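Local structure of terminal oxygenase component of carbazole 1,9a-dioxygenase (Sphingomonas, 3GKQ) at residues P20-K25 with R349-E354; E131-V136 with L161-Q166. The protein probably catalyses the dioxygenation of carbazole at its 1 and 9a positions, using electrons passed through a Rieske [2Fe-2S] cluster to a mononuclear non-heme iron. One frame throughout, in Å; residues are numbered along the deposited sequence.

Interaction 1: residues P20-K25 with R349-E354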
ATOM      1  N   PRO A  20     -10.563  -9.701 -26.245  1.00 29.60           N
ATOM      2  CA  PRO A  20      -9.379  -8.836 -26.328  1.00 28.91           C
ATOM      3  C   PRO A  20      -9.548  -7.556 -25.501  1.00 28.67           C
ATOM      4  O   PRO A  20      -8.609  -7.086 -24.863  1.00 28.05           O
ATOM      5  CB  PRO A  20      -9.265  -8.547 -27.823  1.00 28.49           C
ATOM      6  CG  PRO A  20      -9.832  -9.790 -28.450  1.00 29.99           C
ATOM      7  CD  PRO A  20     -11.055 -10.046 -27.590  1.00 29.33           C
ATOM      8  N   TYR A  21     -10.754  -7.000 -25.531  1.00 27.67           N
ATOM      9  CA  TYR A  21     -11.071  -5.787 -24.786  1.00 26.79           C
ATOM     10  C   TYR A  21     -10.878  -6.067 -23.301  1.00 26.33           C
ATOM     11  O   TYR A  21     -10.361  -5.231 -22.559  1.00 26.04           O
ATOM     12  CB  TYR A  21     -12.520  -5.377 -25.067  1.00 26.83           C
ATOM     13  CG  TYR A  21     -13.011  -4.150 -24.332  1.00 26.32           C
ATOM     14  CD1 TYR A  21     -12.600  -2.873 -24.710  1.00 26.54           C
ATOM     15  CD2 TYR A  21     -13.935  -4.265 -23.293  1.00 27.03           C
ATOM     16  CE1 TYR A  21     -13.102  -1.738 -24.078  1.00 26.88           C
ATOM     17  CE2 TYR A  21     -14.445  -3.136 -22.651  1.00 27.05           C
ATOM     18  CZ  TYR A  21     -14.029  -1.878 -23.051  1.00 27.57           C
ATOM     19  OH  TYR A  21     -14.560  -0.763 -22.447  1.00 24.78           O
ATOM     20  N   ILE A  22     -11.297  -7.252 -22.871  1.00 26.76           N
ATOM     21  CA  ILE A  22     -11.146  -7.647 -21.476  1.00 26.74           C
ATOM     22  C   ILE A  22      -9.671  -7.676 -21.071  1.00 27.54           C
ATOM     23  O   ILE A  22      -9.327  -7.345 -19.934  1.00 26.72           O
ATOM     24  CB  ILE A  22     -11.770  -9.038 -21.226  1.00 27.50           C
ATOM     25  CG1 ILE A  22     -13.297  -8.936 -21.320  1.00 29.12           C
ATOM     26  CG2 ILE A  22     -11.353  -9.566 -19.849  1.00 28.03           C
ATOM     27  CD1 ILE A  22     -14.013 -10.264 -21.215  1.00 31.30           C
ATOM     28  N   ASP A  23      -8.800  -8.063 -22.000  1.00 29.44           N
ATOM     29  CA  ASP A  23      -7.364  -8.123 -21.717  1.00 31.79           C
ATOM     30  C   ASP A  23      -6.644  -6.781 -21.856  1.00 30.36           C
ATOM     31  O   ASP A  23      -5.519  -6.634 -21.374  1.00 30.14           O
ATOM     32  CB  ASP A  23      -6.667  -9.131 -22.640  1.00 37.87           C
ATOM     33  CG  ASP A  23      -7.078 -10.562 -22.365  1.00 43.87           C
ATOM     34  OD1 ASP A  23      -7.093 -10.962 -21.178  1.00 48.26           O
ATOM     35  OD2 ASP A  23      -7.376 -11.291 -23.334  1.00 48.19           O
ATOM     36  N   ALA A  24      -7.289  -5.815 -22.506  1.00 27.36           N
ATOM     37  CA  ALA A  24      -6.683  -4.502 -22.750  1.00 25.58           C
ATOM     38  C   ALA A  24      -6.681  -3.543 -21.563  1.00 26.42           C
ATOM     39  O   ALA A  24      -7.088  -2.387 -21.685  1.00 24.99           O
ATOM     40  CB  ALA A  24      -7.368  -3.839 -23.938  1.00 23.26           C
ATOM     41  N   LYS A  25      -6.192  -4.011 -20.423  1.00 26.85           N
ATOM     42  CA  LYS A  25      -6.155  -3.187 -19.229  1.00 29.01           C
ATOM     43  C   LYS A  25      -5.243  -1.965 -19.383  1.00 29.98           C
ATOM     44  O   LYS A  25      -5.464  -0.928 -18.753  1.00 28.29           O
ATOM     45  CB  LYS A  25      -5.713  -4.044 -18.041  1.00 32.01           C
ATOM     46  CG  LYS A  25      -5.794  -3.338 -16.708  1.00 35.88           C
ATOM     47  CD  LYS A  25      -5.588  -4.312 -15.558  1.00 38.74           C
ATOM     48  CE  LYS A  25      -6.718  -5.322 -15.476  1.00 41.71           C
ATOM     49  NZ  LYS A  25      -6.507  -6.272 -14.348  1.00 43.17           N
ATOM     50  N   ARG A 349     -13.759  -9.884 -12.954  1.00 37.63           N
ATOM     51  CA  ARG A 349     -15.016 -10.526 -12.570  1.00 36.88           C
ATOM     52  C   ARG A 349     -16.233  -9.786 -13.124  1.00 34.02           C
ATOM     53  O   ARG A 349     -17.235 -10.402 -13.501  1.00 32.32           O
ATOM     54  CB  ARG A 349     -15.129 -10.612 -11.046  1.00 40.63           C
ATOM     55  CG  ARG A 349     -13.996 -11.393 -10.377  1.00 47.30           C
ATOM     56  CD  ARG A 349     -14.275 -11.616  -8.890  1.00 49.93           C
ATOM     57  NE  ARG A 349     -15.501 -12.386  -8.692  1.00 53.57           N
ATOM     58  CZ  ARG A 349     -15.991 -12.732  -7.504  1.00 55.34           C
ATOM     59  NH1 ARG A 349     -15.359 -12.375  -6.391  1.00 56.02           N
ATOM     60  NH2 ARG A 349     -17.119 -13.433  -7.429  1.00 54.49           N
ATOM     61  N   GLY A 350     -16.139  -8.463 -13.173  1.00 31.03           N
ATOM     62  CA  GLY A 350     -17.245  -7.660 -13.663  1.00 29.21           C
ATOM     63  C   GLY A 350     -17.748  -8.003 -15.054  1.00 28.19           C
ATOM     64  O   GLY A 350     -18.958  -8.010 -15.294  1.00 27.88           O
ATOM     65  N   TRP A 351     -16.834  -8.293 -15.976  1.00 26.68           N
ATOM     66  CA  TRP A 351     -17.232  -8.610 -17.345  1.00 27.53           C
ATOM     67  C   TRP A 351     -18.142  -9.831 -17.419  1.00 28.19           C
ATOM     68  O   TRP A 351     -18.949  -9.958 -18.345  1.00 29.56           O
ATOM     69  CB  TRP A 351     -15.995  -8.839 -18.222  1.00 27.78           C
ATOM     70  CG  TRP A 351     -14.989  -7.744 -18.106  1.00 28.42           C
ATOM     71  CD1 TRP A 351     -13.770  -7.813 -17.498  1.00 28.69           C
ATOM     72  CD2 TRP A 351     -15.136  -6.392 -18.553  1.00 28.84           C
ATOM     73  NE1 TRP A 351     -13.149  -6.589 -17.532  1.00 27.91           N
ATOM     74  CE2 TRP A 351     -13.965  -5.696 -18.176  1.00 28.44           C
ATOM     75  CE3 TRP A 351     -16.146  -5.696 -19.237  1.00 28.48           C
ATOM     76  CZ2 TRP A 351     -13.773  -4.340 -18.455  1.00 28.83           C
ATOM     77  CZ3 TRP A 351     -15.955  -4.342 -19.517  1.00 28.67           C
ATOM     78  CH2 TRP A 351     -14.779  -3.681 -19.126  1.00 28.94           C
ATOM     79  N   ARG A 352     -18.020 -10.721 -16.441  1.00 29.87           N
ATOM     80  CA  ARG A 352     -18.835 -11.934 -16.417  1.00 32.44           C
ATOM     81  C   ARG A 352     -20.076 -11.804 -15.534  1.00 31.74           C
ATOM     82  O   ARG A 352     -21.114 -12.391 -15.827  1.00 31.92           O
ATOM     83  CB  ARG A 352     -18.016 -13.117 -15.890  1.00 35.59           C
ATOM     84  CG  ARG A 352     -16.515 -13.009 -16.117  1.00 42.85           C
ATOM     85  CD  ARG A 352     -16.140 -13.182 -17.573  1.00 45.53           C
ATOM     86  NE  ARG A 352     -14.702 -13.007 -17.773  1.00 51.38           N
ATOM     87  CZ  ARG A 352     -14.055 -13.342 -18.884  1.00 51.58           C
ATOM     88  NH1 ARG A 352     -14.714 -13.873 -19.906  1.00 52.39           N
ATOM     89  NH2 ARG A 352     -12.746 -13.145 -18.974  1.00 52.47           N
ATOM     90  N   GLU A 353     -19.962 -11.041 -14.452  1.00 30.51           N
ATOM     91  CA  GLU A 353     -21.066 -10.901 -13.504  1.00 31.65           C
ATOM     92  C   GLU A 353     -22.050  -9.760 -13.731  1.00 29.38           C
ATOM     93  O   GLU A 353     -23.129  -9.755 -13.143  1.00 29.72           O
ATOM     94  CB  GLU A 353     -20.512 -10.795 -12.084  1.00 33.86           C
ATOM     95  CG  GLU A 353     -19.774 -12.027 -11.612  1.00 43.43           C
ATOM     96  CD  GLU A 353     -19.255 -11.868 -10.201  1.00 47.59           C
ATOM     97  OE1 GLU A 353     -20.059 -11.527  -9.305  1.00 52.66           O
ATOM     98  OE2 GLU A 353     -18.046 -12.084  -9.983  1.00 52.42           O
ATOM     99  N   GLU A 354     -21.681  -8.787 -14.558  1.00 28.45           N
ATOM    100  CA  GLU A 354     -22.568  -7.660 -14.835  1.00 27.52           C
ATOM    101  C   GLU A 354     -23.891  -8.186 -15.397  1.00 28.05           C
ATOM    102  O   GLU A 354     -23.922  -9.241 -16.030  1.00 27.82           O
ATOM    103  CB  GLU A 354     -21.919  -6.719 -15.862  1.00 26.06           C
ATOM    104  CG  GLU A 354     -21.814  -7.330 -17.269  1.00 25.09           C
ATOM    105  CD  GLU A 354     -20.948  -6.517 -18.230  1.00 24.50           C
ATOM    106  OE1 GLU A 354     -20.411  -5.460 -17.839  1.00 24.19           O
ATOM    107  OE2 GLU A 354     -20.804  -6.946 -19.391  1.00 25.09           O
TER
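Two aromatic rings, Tyr21 and Trp351, meet where the helix 19-23 packs against the short helix 349-353. The pair is an offset edge-to-face stack: the tyrosine edge is directed toward the face of the six-membered ring of Trp351, with centroids 5.4 Å apart and planes at 75°. Closest are Tyr21 CE2 and Trp351 CH2, at 3.6 Å. Tyr21 reaches this place because its CG lies anti to the backbone N (chi1 178°), and its hydroxyl is held by Glu179 of helix 174-181.

Aliphatic packing supplies the second component. Ile22 lies over one face of the indole, its CG1 standing 4.0 Å from the centroid of the five-membered ring and 20° off the normal, a CH-pi contact over the face but displaced toward the rim. Ile22 CG2 comes to 3.8 Å from Trp351 CD1. One isoleucine thus serves two flat groups, since its CD1 also rests over a face of the Arg352 guanidinium, 3.9 Å from Arg352 CZ. The methyl packs against the flat side of the cation, offset toward its rim.

Polar links to outside residues tie down both backbones. The backbone oxygens of Tyr21 and Ile22 both accept from Arg175, while Arg14 bonds to Trp351 O and forms a salt bridge with Glu354, just past the helix. Arg175, Met176 and Glu179 also touch the indole, as does Arg367 of helix 361-373. Seating a buried tryptophan among helices 19-23, 174-181 and 361-373 is plain helix-helix packing, joining the N-terminal segment to the C-terminal helices, away from the iron sites.

Interaction 2: residues E131-V136 with L161-Q166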
ATOM      1  N   GLU A 131       1.003  17.520 -33.419  1.00 36.70           N
ATOM      2  CA  GLU A 131       0.436  18.566 -32.588  1.00 37.43           C
ATOM      3  C   GLU A 131      -0.684  19.239 -33.363  1.00 37.80           C
ATOM      4  O   GLU A 131      -0.447  19.904 -34.370  1.00 37.76           O
ATOM      5  CB  GLU A 131       1.530  19.562 -32.206  1.00 36.98           C
ATOM      6  CG  GLU A 131       1.087  20.687 -31.303  1.00 38.81           C
ATOM      7  CD  GLU A 131       2.267  21.388 -30.666  1.00 38.81           C
ATOM      8  OE1 GLU A 131       3.355  21.375 -31.277  1.00 39.11           O
ATOM      9  OE2 GLU A 131       2.110  21.954 -29.566  1.00 38.56           O
ATOM     10  N   GLU A 132      -1.912  19.039 -32.899  1.00 38.57           N
ATOM     11  CA  GLU A 132      -3.082  19.606 -33.556  1.00 38.16           C
ATOM     12  C   GLU A 132      -4.115  20.028 -32.527  1.00 37.93           C
ATOM     13  O   GLU A 132      -4.206  19.445 -31.443  1.00 37.15           O
ATOM     14  CB  GLU A 132      -3.734  18.578 -34.485  1.00 40.85           C
ATOM     15  CG  GLU A 132      -2.814  17.923 -35.508  1.00 44.95           C
ATOM     16  CD  GLU A 132      -2.305  18.895 -36.549  1.00 48.86           C
ATOM     17  OE1 GLU A 132      -3.089  19.763 -36.986  1.00 49.56           O
ATOM     18  OE2 GLU A 132      -1.124  18.782 -36.941  1.00 52.42           O
ATOM     19  N   LYS A 133      -4.900  21.040 -32.882  1.00 36.69           N
ATOM     20  CA  LYS A 133      -5.964  21.536 -32.022  1.00 35.34           C
ATOM     21  C   LYS A 133      -5.545  21.792 -30.583  1.00 34.84           C
ATOM     22  O   LYS A 133      -6.313  21.537 -29.657  1.00 35.34           O
ATOM     23  CB  LYS A 133      -7.134  20.551 -32.045  1.00 35.42           C
ATOM     24  CG  LYS A 133      -7.702  20.317 -33.430  1.00 36.07           C
ATOM     25  CD  LYS A 133      -8.163  21.632 -34.049  1.00 37.25           C
ATOM     26  CE  LYS A 133      -8.676  21.437 -35.464  1.00 37.01           C
ATOM     27  NZ  LYS A 133      -9.091  22.735 -36.065  1.00 38.42           N
ATOM     28  N   GLY A 134      -4.328  22.293 -30.400  1.00 34.26           N
ATOM     29  CA  GLY A 134      -3.842  22.594 -29.066  1.00 34.16           C
ATOM     30  C   GLY A 134      -3.457  21.383 -28.236  1.00 34.50           C
ATOM     31  O   GLY A 134      -3.298  21.488 -27.022  1.00 35.12           O
ATOM     32  N   LEU A 135      -3.294  20.236 -28.885  1.00 33.79           N
ATOM     33  CA  LEU A 135      -2.925  19.014 -28.175  1.00 34.17           C
ATOM     34  C   LEU A 135      -1.691  18.351 -28.768  1.00 33.27           C
ATOM     35  O   LEU A 135      -1.461  18.404 -29.975  1.00 32.53           O
ATOM     36  CB  LEU A 135      -4.076  18.005 -28.219  1.00 32.32           C
ATOM     37  CG  LEU A 135      -5.374  18.340 -27.488  1.00 31.88           C
ATOM     38  CD1 LEU A 135      -6.463  17.367 -27.926  1.00 30.86           C
ATOM     39  CD2 LEU A 135      -5.150  18.272 -25.985  1.00 30.74           C
ATOM     40  N   VAL A 136      -0.896  17.729 -27.906  1.00 33.72           N
ATOM     41  CA  VAL A 136       0.288  17.014 -28.359  1.00 33.66           C
ATOM     42  C   VAL A 136      -0.045  15.525 -28.331  1.00 32.32           C
ATOM     43  O   VAL A 136      -0.294  14.959 -27.264  1.00 33.98           O
ATOM     44  CB  VAL A 136       1.507  17.290 -27.443  1.00 35.63           C
ATOM     45  CG1 VAL A 136       1.109  17.145 -25.987  1.00 41.28           C
ATOM     46  CG2 VAL A 136       2.634  16.312 -27.760  1.00 34.94           C
ATOM     47  N   LEU A 161     -12.532  24.401 -36.963  1.00 41.86           N
ATOM     48  CA  LEU A 161     -12.948  24.014 -35.621  1.00 40.49           C
ATOM     49  C   LEU A 161     -11.999  24.557 -34.553  1.00 39.58           C
ATOM     50  O   LEU A 161     -10.846  24.135 -34.458  1.00 40.33           O
ATOM     51  CB  LEU A 161     -13.021  22.484 -35.526  1.00 40.75           C
ATOM     52  CG  LEU A 161     -14.015  21.777 -34.587  1.00 41.38           C
ATOM     53  CD1 LEU A 161     -13.248  20.874 -33.640  1.00 40.31           C
ATOM     54  CD2 LEU A 161     -14.863  22.776 -33.819  1.00 39.90           C
ATOM     55  N   ALA A 162     -12.484  25.505 -33.759  1.00 38.21           N
ATOM     56  CA  ALA A 162     -11.684  26.077 -32.681  1.00 37.62           C
ATOM     57  C   ALA A 162     -11.835  25.112 -31.510  1.00 37.98           C
ATOM     58  O   ALA A 162     -12.953  24.737 -31.162  1.00 37.48           O
ATOM     59  CB  ALA A 162     -12.210  27.449 -32.301  1.00 37.47           C
ATOM     60  N   VAL A 163     -10.717  24.719 -30.906  1.00 37.84           N
ATOM     61  CA  VAL A 163     -10.746  23.765 -29.805  1.00 35.92           C
ATOM     62  C   VAL A 163     -10.000  24.202 -28.551  1.00 35.54           C
ATOM     63  O   VAL A 163      -8.913  24.774 -28.626  1.00 35.83           O
ATOM     64  CB  VAL A 163     -10.170  22.402 -30.263  1.00 36.52           C
ATOM     65  CG1 VAL A 163     -10.165  21.411 -29.105  1.00 36.17           C
ATOM     66  CG2 VAL A 163     -10.990  21.858 -31.417  1.00 35.31           C
ATOM     67  N   HIS A 164     -10.606  23.922 -27.400  1.00 34.31           N
ATOM     68  CA  HIS A 164     -10.028  24.229 -26.094  1.00 34.69           C
ATOM     69  C   HIS A 164     -10.404  23.077 -25.170  1.00 33.64           C
ATOM     70  O   HIS A 164     -11.397  22.391 -25.408  1.00 32.88           O
ATOM     71  CB  HIS A 164     -10.593  25.539 -25.540  1.00 37.33           C
ATOM     72  CG  HIS A 164     -10.261  26.735 -26.372  1.00 39.77           C
ATOM     73  ND1 HIS A 164      -8.967  27.177 -26.552  1.00 41.40           N
ATOM     74  CD2 HIS A 164     -11.047  27.561 -27.100  1.00 39.89           C
ATOM     75  CE1 HIS A 164      -8.973  28.225 -27.356  1.00 41.78           C
ATOM     76  NE2 HIS A 164     -10.220  28.478 -27.704  1.00 42.28           N
ATOM     77  N   GLY A 165      -9.619  22.856 -24.124  1.00 33.52           N
ATOM     78  CA  GLY A 165      -9.932  21.769 -23.219  1.00 33.42           C
ATOM     79  C   GLY A 165      -9.120  21.742 -21.945  1.00 33.54           C
ATOM     80  O   GLY A 165      -8.335  22.651 -21.673  1.00 34.46           O
ATOM     81  N   GLN A 166      -9.326  20.690 -21.160  1.00 32.01           N
ATOM     82  CA  GLN A 166      -8.625  20.496 -19.899  1.00 31.18           C
ATOM     83  C   GLN A 166      -8.527  18.997 -19.633  1.00 30.35           C
ATOM     84  O   GLN A 166      -9.260  18.203 -20.228  1.00 30.33           O
ATOM     85  CB  GLN A 166      -9.386  21.164 -18.745  1.00 29.38           C
ATOM     86  CG  GLN A 166     -10.815  20.648 -18.554  1.00 29.75           C
ATOM     87  CD  GLN A 166     -11.464  21.151 -17.266  1.00 30.94           C
ATOM     88  OE1 GLN A 166     -11.139  22.229 -16.773  1.00 32.63           O
ATOM     89  NE2 GLN A 166     -12.398  20.372 -16.729  1.00 29.33           N
TER
HETATM   90  O   HOH W   1      -6.894  22.894 -27.587  1.00 46.68           O
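Lys133 starts with CG beside its own backbone N (chi1 -59°) and bends again at chi2 (-58°), after which the chain runs extended and carries NZ to the carbonyl of Leu161. On strand 161-170, Val163 has CG1 anti to the backbone N, which leaves CG2 directed at the lysine chain.

The ammonium group donates to Leu161 O over 2.8 Å from Lys133 NZ. It arrives in the carbonyl plane, on a lone pair, with a C=O...N angle of 136°. A second backbone acceptor, Asp158 O, also binds NZ, so the charge is met by two carbonyl oxygens, and the far end of the side chain is tied down at both. Along the way the lysine methylenes cross the valine at about a right angle: Lys133 CD lies 3.9 Å from Val163 CG2, and Lys133 CB is 4.0 Å from Val163 CB. Val163 in turn packs on Met300 of the neighbouring strand 294-304.

A water joins the two backbones nearby. It donates to Lys133 O and to Val163 O, lying 2.9 Å from Val163 O. The two segments are thus joined by one direct side-chain bond and one water bridge, with no pairing of the backbones.

Both Lys133 and Gly134 adopt positive phi, as the turn from Glu132 to Leu135 requires, and its ends are joined by reciprocal backbone bonds between Glu132 and Leu135. This is a two-residue beta hairpin with a type I' turn, whose tip joins the three-stranded sheet to strand 161-170, one of the two outermost strands, within this chain, of the seven-stranded antiparallel sheet.

Interactions 1 and 2 lie on opposite sides of the chain's centre, their centres 32 Å apart and their nearest atoms about 19 Å apart, and they do not touch. In sequence, interaction 2 is nested inside the long loop that interaction 1 closes: 20-25 comes first, then 131-136 and 161-166, and finally 349-354. Helices alone build the first contact, bringing a segment near the N-terminus beside one in the C-terminal part. A hairpin turn and a strand build the second, where a three-stranded sheet meets the edge of the seven-stranded one. They illustrate how one fold is tied together both by sequence-distant helix packing and by sheet-to-sheet contact, each away from the metal sites.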